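Side-chain contacts in putative immunoglobulin-blocking virulence protein (Mycoplasma mycoides subsp. capri, PDB 7ADK), which probably binds host immunoglobulin and blocks its action, serving this mycoplasma as a virulence factor: residues Ile436-Leu439 with Gln440-Gly443; Glu378-Ser381 with Glu382-Lys386. All coordinates share one frame; numbering follows the deposited sequence.

Both contacts are local and come in series along the chain, contact 2 (378-386) before contact 1 (436-443). Their centres lie about 16 Å apart and their nearest atoms about 5 Å, without touching. Contact 2 is the passage from strand 375-379 into helix 381-387; contact 1 is the last two turns, with the closing glycine, of helix 426-442, which connects the parallel strands 415-422 and 448-454. All three strands belong to the same mixed sheet. Two links join the sites: Tyr-384 hydrogen-bonds Glu-444, whose loop Leu-439 touches, and Asp-442 hydrogen-bonds Tyr-388. Helix 381-387 and the residue just after it are thus tied to the end of helix 426-442 and the loop that follows.

Contact 1 of 2, residues Ile436-Leu439 with Gln440-Gly443; sequences IEKL and QKDG
Ile-436 to Gly-443 form the last turns of helix 426-442, where Lys-441 N donates to Glu-437 O at 3.0 Å (N-H...O angle 169°) and Asp-442 N to Lys-438 O at 3.1 Å. A Schellman motif ends the helix: Gly-443 turns to a positive phi of 73°, and its N bonds back to Gln-440 O at 3.0 Å. This helix is the crossover of the beta-alpha-beta unit of strands 415-422 and 448-454.

Gln-440 carries most of the side-chain contact. Its chain leaves CB with CG beside the backbone N (chi1 -80°) and then runs extended, laying the amide back over the preceding turn. Gln-440 NE2 donates to Ile-436 O at 2.9 Å. Ile-436 O lies in the plane of the Gln-440 amide, but the donor stands well above the Ile-436 carbonyl plane. The backbone N of Gln-440 adds a weak bond to the same oxygen. NE2 also donates to Ala-469 O, so one amide nitrogen joins the helix to a neighbouring loop, and Ile-436 packs on Leu-470 of that loop. The Glu-437 carboxylate lies nearly parallel to the amide, with OE2 3.8 Å from Gln-440 NE2; this is proximity, with no hydrogen bond.

On another side, Lys-438 and Lys-441 run alongside each other through their aliphatic parts. Asp-442 hydrogen-bonds Tyr-388 through OD2, although that oxygen also sits 3.2 Å from another acceptor, Lys-438 O.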
# COMPACT_ATOMS: atom_id res chain seq x y z
N ILE A 436 7.61 -26.67 25.33
CA ILE A 436 6.46 -26.41 26.19
C ILE A 436 6.02 -27.69 26.91
O ILE A 436 5.64 -27.63 28.07
CB ILE A 436 5.34 -25.75 25.36
CG1 ILE A 436 5.68 -24.27 25.10
CG2 ILE A 436 3.98 -25.86 26.03
CD1 ILE A 436 4.90 -23.61 23.97
N GLU A 437 6.08 -28.86 26.27
CA GLU A 437 5.78 -30.14 26.92
C GLU A 437 6.93 -30.71 27.77
O GLU A 437 6.66 -31.21 28.87
CB GLU A 437 5.31 -31.17 25.89
CG GLU A 437 3.89 -30.91 25.36
CD GLU A 437 2.76 -31.11 26.40
OE1 GLU A 437 1.58 -30.87 26.07
OE2 GLU A 437 3.03 -31.50 27.56
N LYS A 438 8.20 -30.60 27.36
CA LYS A 438 9.33 -31.05 28.19
C LYS A 438 9.44 -30.26 29.49
O LYS A 438 9.64 -30.87 30.54
CB LYS A 438 10.64 -31.13 27.39
CG LYS A 438 10.77 -32.50 26.71
CD LYS A 438 12.10 -32.79 26.03
CE LYS A 438 12.19 -32.31 24.59
NZ LYS A 438 13.35 -32.85 23.88
N LEU A 439 9.21 -28.94 29.48
CA LEU A 439 9.13 -28.16 30.72
C LEU A 439 7.95 -28.60 31.60
O LEU A 439 8.09 -28.67 32.82
CB LEU A 439 9.10 -26.65 30.39
CG LEU A 439 10.44 -25.93 30.17
CD1 LEU A 439 11.25 -25.83 31.44
CD2 LEU A 439 11.33 -26.55 29.13
N GLN A 440 6.80 -28.98 31.03
CA GLN A 440 5.65 -29.44 31.82
C GLN A 440 5.88 -30.79 32.52
O GLN A 440 5.65 -30.89 33.72
CB GLN A 440 4.39 -29.49 30.97
CG GLN A 440 3.77 -28.10 30.82
CD GLN A 440 2.63 -28.12 29.84
OE1 GLN A 440 1.54 -28.35 30.13
NE2 GLN A 440 2.83 -27.88 28.64
N LYS A 441 6.35 -31.84 31.82
CA LYS A 441 6.60 -33.14 32.47
C LYS A 441 7.81 -33.14 33.41
O LYS A 441 7.82 -33.90 34.38
CB LYS A 441 6.62 -34.29 31.45
CG LYS A 441 7.77 -34.31 30.44
CD LYS A 441 7.67 -35.51 29.49
CE LYS A 441 8.77 -35.55 28.45
NZ LYS A 441 8.75 -36.75 27.64
N ASP A 442 8.77 -32.23 33.22
CA ASP A 442 9.82 -31.95 34.20
C ASP A 442 9.33 -31.13 35.41
O ASP A 442 10.00 -31.06 36.43
CB ASP A 442 11.01 -31.28 33.50
CG ASP A 442 11.71 -32.18 32.49
OD1 ASP A 442 11.56 -33.42 32.55
OD2 ASP A 442 12.49 -31.65 31.67
N GLY A 443 8.14 -30.54 35.34
CA GLY A 443 7.50 -29.82 36.44
C GLY A 443 8.13 -28.47 36.77
O GLY A 443 7.87 -27.93 37.83

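Contact 2 of 2, residues Glu378-Ser381 with Glu382-Lys386; sequences EDVS and EPYSK
An Asx turn leads strand 375-379 into helix 381-387, and the joint is held by Asp-379, Val-380 and Ser-381 on one side and Tyr-384 and Ser-385 on the other. The evidence for the turn is the bond from Ser-381 N to Asp-379 OD2, 3.1 Å long with an N-H...O angle of 162°; the nitrogen comes from above the carboxylate plane. The other oxygen, OD1, forms a salt bridge with Arg-397, and Ser-381 OG is hydrogen-bonded to Phe-398 N, so the turn is fastened to strand 396-403.

The first helical turn closes where Ser-385 N donates to Ser-381 O at 2.8 Å, nearly in line with the carbonyl. Ser-385 OG, placed between its own backbone N and carbonyl carbon (chi1 78°), folds back on the helix and donates to Glu-382 O at 2.7 Å, in the carbonyl plane on a lone pair. Lys-386 N donates to the same oxygen, which therefore receives two bonds. Farther out, Lys-386 NZ meets Glu-382 OE2 at 2.8 Å in a salt bridge across one turn.

The apolar part is Val-380 beside Tyr-384, pointing the same way. Val-380 CG2 lies 3.8 Å from Tyr-384 CE2, while Val-380 O sits at the ring edge, in its plane, 3.3 Å from Tyr-384 CD2. Leu-417 of strand 415-422 touches both side chains, and Phe-398 stacks on the tyrosine ring. The phenol OH is hydrogen-bonded to Glu-444. The bond between Asp-379 OD2 and Ser-381 N defines an Asx turn, and the i to i+4 bond after it belongs to the first turn of the helix, at a strand-to-helix passage.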
# COMPACT_ATOMS: atom_id res chain seq x y z
N GLU A 378 16.45 -10.75 35.06
CA GLU A 378 17.73 -11.42 34.81
C GLU A 378 17.56 -12.46 33.70
O GLU A 378 16.63 -13.25 33.73
CB GLU A 378 18.25 -12.01 36.13
CG GLU A 378 19.55 -12.79 35.97
CD GLU A 378 20.19 -13.28 37.28
OE1 GLU A 378 20.97 -14.26 37.23
OE2 GLU A 378 19.99 -12.68 38.36
N ASP A 379 18.45 -12.50 32.71
CA ASP A 379 18.52 -13.63 31.77
C ASP A 379 19.14 -14.87 32.45
O ASP A 379 20.26 -14.82 32.95
CB ASP A 379 19.29 -13.26 30.50
CG ASP A 379 19.25 -14.40 29.47
OD1 ASP A 379 18.38 -14.38 28.59
OD2 ASP A 379 20.04 -15.33 29.57
N VAL A 380 18.42 -15.99 32.40
CA VAL A 380 18.82 -17.26 33.02
C VAL A 380 18.94 -18.38 31.99
O VAL A 380 18.91 -19.56 32.34
CB VAL A 380 17.91 -17.64 34.20
CG1 VAL A 380 17.96 -16.57 35.28
CG2 VAL A 380 16.45 -17.90 33.81
N SER A 381 19.04 -18.05 30.70
CA SER A 381 18.88 -18.98 29.59
C SER A 381 19.93 -20.09 29.54
O SER A 381 19.65 -21.15 29.00
CB SER A 381 18.85 -18.21 28.26
OG SER A 381 17.83 -17.24 28.23
N GLU A 382 21.12 -19.90 30.12
CA GLU A 382 22.29 -20.79 30.04
C GLU A 382 22.07 -22.20 30.63
O GLU A 382 22.15 -23.16 29.85
CB GLU A 382 23.52 -20.05 30.60
CG GLU A 382 24.81 -20.86 30.72
CD GLU A 382 25.39 -21.34 29.38
OE1 GLU A 382 25.13 -20.71 28.32
OE2 GLU A 382 26.16 -22.32 29.38
N PRO A 383 21.70 -22.41 31.91
CA PRO A 383 21.30 -23.72 32.43
C PRO A 383 20.24 -24.44 31.58
O PRO A 383 20.38 -25.63 31.31
CB PRO A 383 20.75 -23.46 33.83
CG PRO A 383 21.47 -22.21 34.29
CD PRO A 383 21.75 -21.45 33.00
N TYR A 384 19.21 -23.73 31.13
CA TYR A 384 18.14 -24.30 30.31
C TYR A 384 18.63 -24.65 28.90
O TYR A 384 18.28 -25.70 28.39
CB TYR A 384 16.94 -23.35 30.29
CG TYR A 384 16.32 -23.08 31.65
CD1 TYR A 384 15.37 -23.94 32.20
CD2 TYR A 384 16.71 -21.96 32.38
CE1 TYR A 384 14.82 -23.70 33.47
CE2 TYR A 384 16.20 -21.72 33.66
CZ TYR A 384 15.25 -22.59 34.22
OH TYR A 384 14.76 -22.36 35.46
N SER A 385 19.51 -23.85 28.29
CA SER A 385 20.13 -24.13 26.98
C SER A 385 21.03 -25.35 26.99
O SER A 385 21.14 -26.05 25.99
CB SER A 385 20.92 -22.91 26.51
OG SER A 385 22.17 -22.78 27.13
N LYS A 386 21.66 -25.62 28.14
CA LYS A 386 22.52 -26.77 28.43
C LYS A 386 21.70 -28.02 28.72
O LYS A 386 22.06 -29.10 28.27
CB LYS A 386 23.43 -26.35 29.60
CG LYS A 386 24.68 -27.22 29.76
CD LYS A 386 25.52 -26.82 30.98
CE LYS A 386 25.93 -25.34 31.05
NZ LYS A 386 26.85 -24.93 29.98